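Local atomic coordinates of L-iditol 2-dehydrogenase (Clostridium scindens, PDB entry 4OH1), a protein that probably oxidises L-iditol with NAD+, as a zinc-containing member of the alcohol dehydrogenase family. Residues A[26-31]-A[79-84]; A[33-38]-A[133-138]; A[198-203]-A[219-224]; A[263-268]-A[290-295]. All blocks are in the same frame, centred on the assembly; numbering follows the deposited sequence.

Contact 1. Residues A[26-31]-A[79-84]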
loop_
_atom_site.group_PDB
_atom_site.type_symbol
_atom_site.label_atom_id
_atom_site.label_comp_id
_atom_site.label_asym_id
_atom_site.label_seq_id
_atom_site.Cartn_x
_atom_site.Cartn_y
_atom_site.Cartn_z
ATOM N N ALA A 26 -40.909 26.331 -3.767
ATOM C CA ALA A 26 -40.209 25.828 -4.899
ATOM C C ALA A 26 -41.104 24.832 -5.586
ATOM O O ALA A 26 -41.860 24.109 -4.946
ATOM C CB ALA A 26 -38.938 25.153 -4.451
ATOM N N PRO A 27 -40.993 24.764 -6.902
ATOM C CA PRO A 27 -41.803 23.800 -7.629
ATOM C C PRO A 27 -41.295 22.386 -7.357
ATOM O O PRO A 27 -40.146 22.206 -6.997
ATOM C CB PRO A 27 -41.586 24.200 -9.081
ATOM C CG PRO A 27 -40.196 24.802 -9.096
ATOM C CD PRO A 27 -39.939 25.376 -7.740
HETATM N N MSE A 28 -42.182 21.412 -7.488
HETATM C CA MSE A 28 -41.849 20.021 -7.404
HETATM C C MSE A 28 -40.895 19.642 -8.549
HETATM O O MSE A 28 -41.205 19.870 -9.706
HETATM C CB MSE A 28 -43.143 19.232 -7.537
HETATM C CG MSE A 28 -42.989 17.748 -7.474
HETATM SE SE MSE A 28 -42.513 17.228 -5.634
HETATM C CE MSE A 28 -43.556 15.595 -5.302
ATOM N N PRO A 29 -39.721 19.070 -8.248
ATOM C CA PRO A 29 -38.866 18.687 -9.383
ATOM C C PRO A 29 -39.265 17.329 -9.993
ATOM O O PRO A 29 -39.900 16.503 -9.338
ATOM C CB PRO A 29 -37.477 18.624 -8.757
ATOM C CG PRO A 29 -37.709 18.199 -7.373
ATOM C CD PRO A 29 -39.015 18.925 -6.968
ATOM N N GLU A 30 -38.872 17.106 -11.238
ATOM C CA GLU A 30 -39.306 15.965 -12.025
ATOM C C GLU A 30 -38.084 15.247 -12.518
ATOM O O GLU A 30 -37.196 15.862 -13.025
ATOM C CB GLU A 30 -40.126 16.470 -13.237
ATOM C CG GLU A 30 -41.593 16.834 -12.928
ATOM C CD GLU A 30 -42.311 15.706 -12.200
ATOM O OE1 GLU A 30 -41.911 14.540 -12.392
ATOM O OE2 GLU A 30 -43.254 15.951 -11.418
ATOM N N PRO A 31 -38.006 13.943 -12.353
ATOM C CA PRO A 31 -36.797 13.274 -12.830
ATOM C C PRO A 31 -36.828 12.911 -14.305
ATOM O O PRO A 31 -37.821 12.406 -14.771
ATOM C CB PRO A 31 -36.795 11.992 -12.042
ATOM C CG PRO A 31 -38.242 11.770 -11.705
ATOM C CD PRO A 31 -38.831 13.084 -11.504
ATOM N N VAL A 79 -36.709 8.487 1.119
ATOM C CA VAL A 79 -37.347 7.361 0.427
ATOM C C VAL A 79 -37.557 7.772 -1.041
ATOM O O VAL A 79 -37.905 8.909 -1.335
ATOM C CB VAL A 79 -38.659 7.019 1.114
ATOM C CG1 VAL A 79 -39.318 5.884 0.450
ATOM C CG2 VAL A 79 -38.405 6.635 2.563
ATOM N N ILE A 80 -37.309 6.859 -1.967
ATOM C CA ILE A 80 -37.556 7.111 -3.360
ATOM C C ILE A 80 -39.065 7.365 -3.590
ATOM O O ILE A 80 -39.910 6.594 -3.154
ATOM C CB ILE A 80 -37.090 5.963 -4.227
ATOM C CG1 ILE A 80 -35.569 5.801 -4.106
ATOM C CG2 ILE A 80 -37.481 6.217 -5.689
ATOM C CD1 ILE A 80 -34.901 4.925 -5.182
ATOM N N ASP A 81 -39.345 8.474 -4.265
ATOM C CA ASP A 81 -40.683 8.952 -4.539
ATOM C C ASP A 81 -41.068 8.759 -6.010
ATOM O O ASP A 81 -42.222 8.566 -6.306
ATOM C CB ASP A 81 -40.730 10.435 -4.251
ATOM C CG ASP A 81 -42.103 11.005 -4.398
ATOM O OD1 ASP A 81 -42.965 10.608 -3.587
ATOM O OD2 ASP A 81 -42.314 11.860 -5.290
ATOM N N LYS A 82 -40.106 8.802 -6.922
ATOM C CA LYS A 82 -40.367 8.614 -8.327
ATOM C C LYS A 82 -39.066 8.355 -9.078
ATOM O O LYS A 82 -38.015 8.937 -8.759
ATOM C CB LYS A 82 -40.998 9.863 -8.887
ATOM C CG LYS A 82 -41.171 9.865 -10.379
ATOM C CD LYS A 82 -42.140 10.949 -10.807
ATOM C CE LYS A 82 -42.314 11.033 -12.345
ATOM N NZ LYS A 82 -43.092 12.253 -12.662
ATOM N N VAL A 83 -39.148 7.474 -10.060
ATOM C CA VAL A 83 -37.997 6.911 -10.753
ATOM C C VAL A 83 -38.159 7.112 -12.286
ATOM O O VAL A 83 -39.163 6.748 -12.840
ATOM C CB VAL A 83 -37.926 5.372 -10.456
ATOM C CG1 VAL A 83 -36.727 4.760 -11.137
ATOM C CG2 VAL A 83 -37.777 5.095 -8.993
ATOM N N GLY A 84 -37.171 7.668 -12.969
ATOM C CA GLY A 84 -37.145 7.622 -14.431
ATOM C C GLY A 84 -37.067 6.186 -14.951
ATOM O O GLY A 84 -36.598 5.276 -14.272
#

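Contact 2. Residues A[33-38]-A[133-138]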
loop_
_atom_site.group_PDB
_atom_site.type_symbol
_atom_site.label_atom_id
_atom_site.label_comp_id
_atom_site.label_asym_id
_atom_site.label_seq_id
_atom_site.Cartn_x
_atom_site.Cartn_y
_atom_site.Cartn_z
ATOM N N ASP A 33 -35.033 10.406 -17.400
ATOM C CA ASP A 33 -34.984 8.912 -17.488
ATOM C C ASP A 33 -33.993 8.239 -16.500
ATOM O O ASP A 33 -34.295 7.182 -15.915
ATOM C CB ASP A 33 -34.642 8.454 -18.923
ATOM C CG ASP A 33 -35.744 8.802 -19.942
ATOM O OD1 ASP A 33 -36.863 9.142 -19.541
ATOM O OD2 ASP A 33 -35.481 8.739 -21.152
ATOM N N GLU A 34 -32.841 8.873 -16.317
ATOM C CA GLU A 34 -31.824 8.333 -15.441
ATOM C C GLU A 34 -31.805 8.916 -14.034
ATOM O O GLU A 34 -30.867 8.627 -13.267
ATOM C CB GLU A 34 -30.459 8.487 -16.094
ATOM C CG GLU A 34 -30.398 7.748 -17.408
ATOM C CD GLU A 34 -29.018 7.670 -17.962
ATOM O OE1 GLU A 34 -28.038 8.086 -17.301
ATOM O OE2 GLU A 34 -28.909 7.192 -19.086
ATOM N N GLU A 35 -32.840 9.692 -13.692
ATOM C CA GLU A 35 -32.877 10.413 -12.438
ATOM C C GLU A 35 -33.895 9.813 -11.517
ATOM O O GLU A 35 -34.697 9.001 -11.929
ATOM C CB GLU A 35 -33.196 11.889 -12.664
ATOM C CG GLU A 35 -32.039 12.657 -13.256
ATOM C CD GLU A 35 -32.371 14.112 -13.599
ATOM O OE1 GLU A 35 -33.540 14.505 -13.785
ATOM O OE2 GLU A 35 -31.414 14.882 -13.705
ATOM N N ILE A 36 -33.847 10.234 -10.255
ATOM C CA ILE A 36 -34.640 9.656 -9.193
ATOM C C ILE A 36 -35.015 10.810 -8.306
ATOM O O ILE A 36 -34.167 11.655 -7.976
ATOM C CB ILE A 36 -33.794 8.656 -8.368
ATOM C CG1 ILE A 36 -33.304 7.513 -9.251
ATOM C CG2 ILE A 36 -34.596 8.098 -7.238
ATOM C CD1 ILE A 36 -32.637 6.437 -8.499
ATOM N N ARG A 37 -36.272 10.852 -7.884
ATOM C CA ARG A 37 -36.693 11.839 -6.941
ATOM C C ARG A 37 -36.858 11.175 -5.589
ATOM O O ARG A 37 -37.454 10.096 -5.462
ATOM C CB ARG A 37 -37.991 12.485 -7.374
ATOM C CG ARG A 37 -38.440 13.544 -6.387
ATOM C CD ARG A 37 -39.948 13.601 -6.315
ATOM N NE ARG A 37 -40.423 14.239 -7.483
ATOM C CZ ARG A 37 -41.581 13.992 -8.094
ATOM N NH1 ARG A 37 -42.457 13.090 -7.663
ATOM N NH2 ARG A 37 -41.848 14.683 -9.173
ATOM N N ILE A 38 -36.308 11.851 -4.586
ATOM C CA ILE A 38 -36.334 11.425 -3.210
ATOM C C ILE A 38 -37.301 12.265 -2.466
ATOM O O ILE A 38 -37.299 13.482 -2.570
ATOM C CB ILE A 38 -34.940 11.687 -2.448
ATOM C CG1 ILE A 38 -33.783 11.058 -3.148
ATOM C CG2 ILE A 38 -34.960 11.150 -1.058
ATOM C CD1 ILE A 38 -34.147 9.718 -3.669
ATOM N N TYR A 133 -38.381 17.470 -1.497
ATOM C CA TYR A 133 -38.164 16.495 -2.559
ATOM C C TYR A 133 -36.970 16.936 -3.342
ATOM O O TYR A 133 -36.827 18.116 -3.648
ATOM C CB TYR A 133 -39.376 16.396 -3.528
ATOM C CG TYR A 133 -40.635 15.916 -2.848
ATOM C CD1 TYR A 133 -41.452 16.793 -2.179
ATOM C CD2 TYR A 133 -40.944 14.565 -2.792
ATOM C CE1 TYR A 133 -42.556 16.343 -1.517
ATOM C CE2 TYR A 133 -42.059 14.116 -2.123
ATOM C CZ TYR A 133 -42.856 15.002 -1.511
ATOM O OH TYR A 133 -43.950 14.558 -0.834
ATOM N N ALA A 134 -36.103 16.009 -3.673
ATOM C CA ALA A 134 -34.936 16.391 -4.459
ATOM C C ALA A 134 -34.637 15.323 -5.474
ATOM O O ALA A 134 -34.879 14.145 -5.204
ATOM C CB ALA A 134 -33.736 16.588 -3.542
ATOM N N VAL A 135 -34.062 15.738 -6.606
ATOM C CA VAL A 135 -33.774 14.862 -7.716
ATOM C C VAL A 135 -32.273 14.733 -7.880
ATOM O O VAL A 135 -31.527 15.717 -7.769
ATOM C CB VAL A 135 -34.428 15.388 -9.045
ATOM C CG1 VAL A 135 -33.883 14.666 -10.272
ATOM C CG2 VAL A 135 -35.935 15.184 -8.983
ATOM N N TYR A 136 -31.835 13.522 -8.201
ATOM C CA TYR A 136 -30.429 13.226 -8.385
ATOM C C TYR A 136 -30.332 12.231 -9.535
ATOM O O TYR A 136 -31.276 11.503 -9.823
ATOM C CB TYR A 136 -29.867 12.561 -7.098
ATOM C CG TYR A 136 -29.856 13.435 -5.865
ATOM C CD1 TYR A 136 -28.767 14.259 -5.550
ATOM C CD2 TYR A 136 -30.963 13.505 -5.047
ATOM C CE1 TYR A 136 -28.801 15.121 -4.410
ATOM C CE2 TYR A 136 -30.986 14.322 -3.929
ATOM C CZ TYR A 136 -29.913 15.114 -3.611
ATOM O OH TYR A 136 -30.039 15.910 -2.502
ATOM N N HIS A 137 -29.152 12.115 -10.123
ATOM C CA HIS A 137 -28.899 11.059 -11.106
ATOM C C HIS A 137 -28.798 9.741 -10.370
ATOM O O HIS A 137 -28.322 9.699 -9.236
ATOM C CB HIS A 137 -27.612 11.352 -11.861
ATOM C CG HIS A 137 -27.376 10.435 -13.004
ATOM N ND1 HIS A 137 -26.528 9.355 -12.918
ATOM C CD2 HIS A 137 -27.851 10.443 -14.267
ATOM C CE1 HIS A 137 -26.510 8.716 -14.074
ATOM N NE2 HIS A 137 -27.296 9.366 -14.915
HETATM N N MSE A 138 -29.255 8.668 -10.984
HETATM C CA MSE A 138 -29.235 7.366 -10.330
HETATM C C MSE A 138 -27.842 6.963 -9.758
HETATM O O MSE A 138 -27.762 6.324 -8.759
HETATM C CB MSE A 138 -29.730 6.303 -11.315
HETATM C CG MSE A 138 -28.846 6.111 -12.532
HETATM SE SE MSE A 138 -29.755 5.055 -13.970
HETATM C CE MSE A 138 -28.217 4.960 -15.235
#

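Contact 3. Residues A[198-203]-A[219-224]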
loop_
_atom_site.group_PDB
_atom_site.type_symbol
_atom_site.label_atom_id
_atom_site.label_comp_id
_atom_site.label_asym_id
_atom_site.label_seq_id
_atom_site.Cartn_x
_atom_site.Cartn_y
_atom_site.Cartn_z
ATOM N N ALA A 198 -6.678 2.059 17.116
ATOM C CA ALA A 198 -5.865 3.018 17.797
ATOM C C ALA A 198 -5.781 2.710 19.257
ATOM O O ALA A 198 -6.809 2.433 19.872
ATOM C CB ALA A 198 -6.373 4.407 17.606
ATOM N N SER A 199 -4.562 2.801 19.820
ATOM C CA SER A 199 -4.332 2.437 21.206
ATOM C C SER A 199 -4.268 3.677 22.074
ATOM O O SER A 199 -4.453 3.567 23.286
ATOM C CB SER A 199 -3.072 1.592 21.333
ATOM O OG SER A 199 -1.996 2.190 20.622
ATOM N N THR A 200 -4.016 4.844 21.478
ATOM C CA THR A 200 -4.198 6.124 22.199
ATOM C C THR A 200 -4.923 7.157 21.338
ATOM O O THR A 200 -4.563 7.344 20.208
ATOM C CB THR A 200 -2.872 6.685 22.645
ATOM O OG1 THR A 200 -2.283 5.754 23.528
ATOM C CG2 THR A 200 -3.039 7.997 23.394
ATOM N N ILE A 201 -6.009 7.742 21.854
ATOM C CA ILE A 201 -6.794 8.759 21.115
ATOM C C ILE A 201 -6.925 10.004 21.973
ATOM O O ILE A 201 -7.464 9.933 23.048
ATOM C CB ILE A 201 -8.186 8.267 20.766
ATOM C CG1 ILE A 201 -8.098 6.985 19.938
ATOM C CG2 ILE A 201 -8.907 9.306 19.972
ATOM C CD1 ILE A 201 -9.407 6.195 19.730
ATOM N N THR A 202 -6.386 11.123 21.520
ATOM C CA THR A 202 -6.463 12.398 22.261
ATOM C C THR A 202 -7.114 13.448 21.407
ATOM O O THR A 202 -6.708 13.691 20.264
ATOM C CB THR A 202 -5.055 12.897 22.570
ATOM O OG1 THR A 202 -4.364 11.894 23.309
ATOM C CG2 THR A 202 -5.083 14.175 23.379
ATOM N N VAL A 203 -8.148 14.060 21.929
ATOM C CA VAL A 203 -8.850 15.144 21.242
ATOM C C VAL A 203 -8.501 16.501 21.847
ATOM O O VAL A 203 -8.329 16.654 23.080
ATOM C CB VAL A 203 -10.371 14.904 21.291
ATOM C CG1 VAL A 203 -11.181 16.062 20.694
ATOM C CG2 VAL A 203 -10.717 13.603 20.542
ATOM N N ALA A 219 -12.675 8.746 23.434
ATOM C CA ALA A 219 -11.340 9.250 23.442
ATOM C C ALA A 219 -10.708 8.863 24.742
ATOM O O ALA A 219 -11.365 8.855 25.750
ATOM C CB ALA A 219 -11.351 10.718 23.339
ATOM N N ASP A 220 -9.416 8.617 24.740
ATOM C CA ASP A 220 -8.681 8.374 25.983
ATOM C C ASP A 220 -8.410 9.678 26.722
ATOM O O ASP A 220 -8.525 9.739 27.937
ATOM C CB ASP A 220 -7.346 7.635 25.700
ATOM C CG ASP A 220 -7.548 6.318 24.975
ATOM O OD1 ASP A 220 -8.046 5.399 25.603
ATOM O OD2 ASP A 220 -7.287 6.194 23.766
ATOM N N TYR A 221 -8.029 10.725 26.001
ATOM C CA TYR A 221 -7.753 11.987 26.637
ATOM C C TYR A 221 -8.406 13.090 25.828
ATOM O O TYR A 221 -8.591 12.981 24.614
ATOM C CB TYR A 221 -6.237 12.224 26.688
ATOM C CG TYR A 221 -5.505 11.122 27.372
ATOM C CD1 TYR A 221 -5.615 10.947 28.747
ATOM C CD2 TYR A 221 -4.759 10.218 26.663
ATOM C CE1 TYR A 221 -4.969 9.939 29.391
ATOM C CE2 TYR A 221 -4.106 9.163 27.314
ATOM C CZ TYR A 221 -4.232 9.057 28.675
ATOM O OH TYR A 221 -3.632 8.050 29.344
ATOM N N ALA A 222 -8.727 14.161 26.506
ATOM C CA ALA A 222 -9.336 15.315 25.876
ATOM C C ALA A 222 -8.751 16.566 26.489
ATOM O O ALA A 222 -8.873 16.776 27.673
ATOM C CB ALA A 222 -10.815 15.279 26.053
ATOM N N LEU A 223 -8.077 17.373 25.675
ATOM C CA LEU A 223 -7.275 18.449 26.205
ATOM C C LEU A 223 -7.639 19.782 25.611
ATOM O O LEU A 223 -8.057 19.889 24.442
ATOM C CB LEU A 223 -5.808 18.191 25.899
ATOM C CG LEU A 223 -5.179 16.921 26.471
ATOM C CD1 LEU A 223 -3.754 16.751 25.982
ATOM C CD2 LEU A 223 -5.264 16.981 27.966
ATOM N N ASN A 224 -7.407 20.810 26.410
ATOM C CA ASN A 224 -7.651 22.171 25.979
ATOM C C ASN A 224 -6.520 22.742 25.134
ATOM O O ASN A 224 -5.399 22.924 25.630
ATOM C CB ASN A 224 -7.868 23.052 27.168
ATOM C CG ASN A 224 -8.407 24.396 26.762
ATOM O OD1 ASN A 224 -7.899 25.052 25.825
ATOM N ND2 ASN A 224 -9.495 24.775 27.390
#

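Contact 4. Residues A[263-268]-A[290-295]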
loop_
_atom_site.group_PDB
_atom_site.type_symbol
_atom_site.label_atom_id
_atom_site.label_comp_id
_atom_site.label_asym_id
_atom_site.label_seq_id
_atom_site.Cartn_x
_atom_site.Cartn_y
_atom_site.Cartn_z
ATOM N N ALA A 263 4.520 12.491 15.325
ATOM C CA ALA A 263 5.714 11.652 15.475
ATOM C C ALA A 263 6.543 11.572 14.222
ATOM O O ALA A 263 6.083 11.904 13.129
ATOM C CB ALA A 263 5.307 10.276 15.870
ATOM N N ARG A 264 7.787 11.112 14.377
ATOM C CA ARG A 264 8.638 10.852 13.239
ATOM C C ARG A 264 7.963 9.799 12.383
ATOM O O ARG A 264 7.384 8.871 12.908
ATOM C CB ARG A 264 10.031 10.385 13.666
ATOM C CG ARG A 264 10.780 11.394 14.501
ATOM C CD ARG A 264 12.195 10.877 14.930
ATOM N NE ARG A 264 13.182 11.118 13.882
ATOM C CZ ARG A 264 14.377 10.533 13.845
ATOM N NH1 ARG A 264 14.721 9.666 14.789
ATOM N NH2 ARG A 264 15.238 10.791 12.865
ATOM N N ASP A 265 8.007 9.967 11.072
ATOM C CA ASP A 265 7.286 9.110 10.163
ATOM C C ASP A 265 5.745 9.127 10.322
ATOM O O ASP A 265 5.080 8.252 9.818
ATOM C CB ASP A 265 7.792 7.652 10.263
ATOM C CG ASP A 265 7.514 6.853 9.002
ATOM O OD1 ASP A 265 7.602 7.442 7.881
ATOM O OD2 ASP A 265 7.213 5.632 9.096
ATOM N N GLY A 266 5.188 10.075 11.047
ATOM C CA GLY A 266 3.751 10.152 11.247
ATOM C C GLY A 266 2.996 10.771 10.071
ATOM O O GLY A 266 3.612 11.351 9.175
ATOM N N ASP A 267 1.662 10.672 10.105
ATOM C CA ASP A 267 0.806 11.177 9.032
ATOM C C ASP A 267 -0.148 12.178 9.590
ATOM O O ASP A 267 -0.964 11.871 10.481
ATOM C CB ASP A 267 0.010 10.083 8.349
ATOM C CG ASP A 267 0.877 9.116 7.620
ATOM O OD1 ASP A 267 1.160 9.394 6.441
ATOM O OD2 ASP A 267 1.266 8.079 8.218
ATOM N N ALA A 268 -0.041 13.382 9.075
ATOM C CA ALA A 268 -1.002 14.471 9.419
ATOM C C ALA A 268 -1.911 14.781 8.229
ATOM O O ALA A 268 -1.413 15.008 7.107
ATOM C CB ALA A 268 -0.265 15.717 9.805
ATOM N N TRP A 290 14.699 15.685 9.124
ATOM C CA TRP A 290 15.048 14.904 10.327
ATOM C C TRP A 290 13.894 14.024 10.737
ATOM O O TRP A 290 14.108 12.860 10.989
ATOM C CB TRP A 290 15.621 15.717 11.536
ATOM C CG TRP A 290 16.087 14.756 12.649
ATOM C CD1 TRP A 290 15.440 14.483 13.802
ATOM C CD2 TRP A 290 17.234 13.887 12.625
ATOM N NE1 TRP A 290 16.105 13.529 14.512
ATOM C CE2 TRP A 290 17.219 13.152 13.815
ATOM C CE3 TRP A 290 18.284 13.686 11.724
ATOM C CZ2 TRP A 290 18.188 12.217 14.118
ATOM C CZ3 TRP A 290 19.249 12.770 12.035
ATOM C CH2 TRP A 290 19.195 12.045 13.214
ATOM N N ASP A 291 12.669 14.543 10.746
ATOM C CA ASP A 291 11.522 13.788 11.259
ATOM C C ASP A 291 10.706 12.924 10.265
ATOM O O ASP A 291 9.869 12.115 10.672
ATOM C CB ASP A 291 10.607 14.727 12.078
ATOM C CG ASP A 291 11.173 14.999 13.472
ATOM O OD1 ASP A 291 12.210 14.386 13.843
ATOM O OD2 ASP A 291 10.568 15.810 14.176
ATOM N N GLN A 292 10.959 13.071 8.973
ATOM C CA GLN A 292 10.316 12.254 8.019
ATOM C C GLN A 292 8.767 12.320 8.173
ATOM O O GLN A 292 8.075 11.320 8.112
ATOM C CB GLN A 292 10.866 10.811 8.139
ATOM C CG GLN A 292 10.564 10.007 6.863
ATOM C CD GLN A 292 11.273 8.677 6.754
ATOM O OE1 GLN A 292 12.413 8.595 6.282
ATOM N NE2 GLN A 292 10.585 7.612 7.180
ATOM N N LYS A 293 8.236 13.509 8.387
ATOM C CA LYS A 293 6.803 13.669 8.517
ATOM C C LYS A 293 6.091 13.578 7.155
ATOM O O LYS A 293 6.700 13.717 6.111
ATOM C CB LYS A 293 6.449 14.946 9.260
ATOM C CG LYS A 293 6.870 14.954 10.724
ATOM C CD LYS A 293 6.760 16.353 11.298
ATOM C CE LYS A 293 7.097 16.342 12.794
ATOM N NZ LYS A 293 6.793 17.668 13.357
ATOM N N HIS A 294 4.822 13.185 7.190
ATOM C CA HIS A 294 4.004 13.106 5.986
ATOM C C HIS A 294 2.817 14.011 6.251
ATOM O O HIS A 294 2.103 13.826 7.258
ATOM C CB HIS A 294 3.549 11.681 5.668
ATOM C CG HIS A 294 4.632 10.668 5.777
ATOM N ND1 HIS A 294 5.518 10.423 4.768
ATOM C CD2 HIS A 294 4.988 9.851 6.792
ATOM C CE1 HIS A 294 6.399 9.519 5.162
ATOM N NE2 HIS A 294 6.102 9.165 6.388
ATOM N N ILE A 295 2.647 14.995 5.357
ATOM C CA ILE A 295 1.571 15.990 5.461
ATOM C C ILE A 295 0.637 15.842 4.260
ATOM O O ILE A 295 1.075 15.934 3.098
ATOM C CB ILE A 295 2.220 17.378 5.455
ATOM C CG1 ILE A 295 3.050 17.516 6.739
ATOM C CG2 ILE A 295 1.170 18.470 5.364
ATOM C CD1 ILE A 295 3.952 18.678 6.727
#

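Contact 1. Residues A[26-31]-A[79-84]
Pro31 lays CG and CD across the aliphatic chain of Lys82, its CG 3.7 Å from Lys82 CG. Ring and chain cross at about a right angle, and Pro31 CD meets the methylenes farther along. Lys82 can run past the proline because its CG stands anti to the backbone N (chi1 173°) and every later torsion is extended, which carries NZ beyond the ring to Glu30. There Lys82 NZ donates to Glu30 OE1 over 2.6 Å in a salt bridge, approaching on the syn side of the carboxylate, 28° out of its plane. Glu30 starts away from the strand and folds back through a bend at chi2. Its other oxygen, OE2, pairs with Arg37, which also binds Asp81 OD2. Near that second pair the selenomethionine Met28 brings its CE to 3.9 Å from Asp81 OD2, a packing contact. Asp81 and Lys82 both face Arg37 of the neighbouring strand 35-44, a classic beta bulge. The contact thus fastens the loop before strand 35-44 onto strand 75-83 at the surface. Two acids sharing one arginine, with Lys82 on Glu30, imply a charge network that would probably keep both carboxylates ionised.

Contact 2. Residues A[33-38]-A[133-138]
The His137 ring has the carbonyl oxygen of Glu34 over one face, 3.6 Å above its plane and displaced from the ring centre, and Glu34 OE1 at its edge. In that edge contact His137 NE2 donates to Glu34 OE1 over 2.8 Å, with the oxygen in the ring plane and accepting through its anti lone pair. The two side chains lie alongside each other, pointing the same way, with carboxylate and ring planes 57° apart. His137 begins away from the partner strand; with CG anti to the backbone N (chi1 -172°) its ring returns to Glu34. ND1 bonds Ser139, so both ring nitrogens are engaged.

The backbones form an antiparallel ladder in the GroES-like domain. Ile36 with Tyr136 and Ile38 with Ala134 are hydrogen-bonded pairs, the straightest link being Ile38 N to Ala134 O (2.8 Å, 174° at the hydrogen). Beyond the ladder, Met138 N still reaches Glu34 O over 2.8 Å. On the face bearing Arg37 and Val135, Arg37 CB packs on Val135 CG2 at 3.8 Å, while Arg37 CD meets Tyr133 CD2, also at 3.8 Å; the guanidinium itself turns to Asp81 and Glu30. On the opposite face, Ile36 CD1 touches Met138 CB at 4.0 Å, and Ile38 CG1 approaches Tyr136 CD2 at 4.2 Å. The chemistry implies an apolar face of Ile36, Ile38 and Tyr136 under Ile141, and a polar strand end where Glu34 OE1 and Ser139 OG set the His137 ring while Met138 N ties the adjoining backbone.

Contact 3. Residues A[198-203]-A[219-224]
Ile201 O is gripped by two successive amides: Asp220 N donates to it over 2.9 Å and Tyr221 N over 3.1 Å, both in the carbonyl plane. This is the start of a parallel pairing within the beta-alpha-beta unit made by strand 200-205, helix 208-216 and strand 221-224, at one edge of the Rossmann-type sheet. The short strand axes run 28° apart and approach to 4.6 Å. Asp220 completes a reciprocal grip on the same residue: its OD2 accepts from Ile201 N over 2.8 Å through the anti lone pair. With CG beside its own backbone N (chi1 -57°), Asp220 directs this oxygen back to the strand, its side chain crossing that of Ile201 at about a right angle. The same OD2 forms a salt bridge with Arg314 of the third subunit, so a residue of the sheet edge also serves the assembly.

Further along, Val203 bridges Tyr221 and Leu223 through its N and O; the bond from Leu223 N to Val203 O, 2.7 Å long, has a nearly straight angle of 168° at the hydrogen. On the face bearing Thr202 and Tyr221, Thr202 OG1 lies at the edge of the Tyr221 ring and bonds Tyr242 OH. Leu223 CD1 packs on Thr202 CG2 at 3.9 Å, with helix 230-238 against the leucine. On the other face, shared by Val203 and Ala222, Val203 CG2 reaches back to Ala219 CB at 4.1 Å.

Contact 4. Residues A[263-268]-A[290-295]
The backbone turns through a type II turn from Ala263 to Gly266, then pairs in parallel with 294-295: His294 N donates to Gly266 O, and Ala268 N to His294 O over 2.8 Å, almost straight. Ahead of the pairing, Asp265 N is held by Asp291 O. Asp265 OD1 takes two bonds from opposite faces of its carboxylate plane: His294 NE2 at 2.7 Å, 41° out of that plane, and Gln292 NE2 at 3.1 Å, 70° out. The oxygen lies close to the plane of each donor group, which fixes the rotation of both ring and amide. Asp265 CG stands anti to the backbone N, bringing OD1 between them.

These segments hold the starts of strands 266-270 and 294-297, the last two of the Rossmann-type sheet within this chain. His294 and Ile295 continue it by an antiparallel ladder into the fourth subunit, where His294 ND1 bonds His296 of that chain and Gln292 OE1 accepts from Ile299 N of the same subunit.

At the opposite end Arg264 lays its guanidinium flat on the Trp290 indole, planes 10° apart and centres 4.0 Å apart, an off-centre cation-pi stack that is less certain because Trp290 has a second conformer. Arg264 NH2 also donates in the guanidinium plane to Trp290 O at 3.0 Å. The bend at chi3 turns Arg264 NE to Asp291 OD1, 3.4 Å away in a salt bridge, while Asp291 OD2 pairs with Arg241.

From the N terminus, the loop 26-31 leads into strand 35-44, and contact 1 closes a loop by bringing it onto strand 75-83. Contact 2 opens before contact 1 has reached its second half and closes much later, at strand 133-137, so the two cross along the chain; their centres are 6 Å apart and Arg37 of contact 2 reaches into contact 1. Contacts 3 and 4 then follow in series. The former closes a short beta-alpha-beta loop at one outermost strand of the Rossmann-type sheet, the latter a loop at the other outermost strand within the chain, centres about 19 Å apart. The first pair, on the GroES-like sheet, lies across the chain's centre from the second.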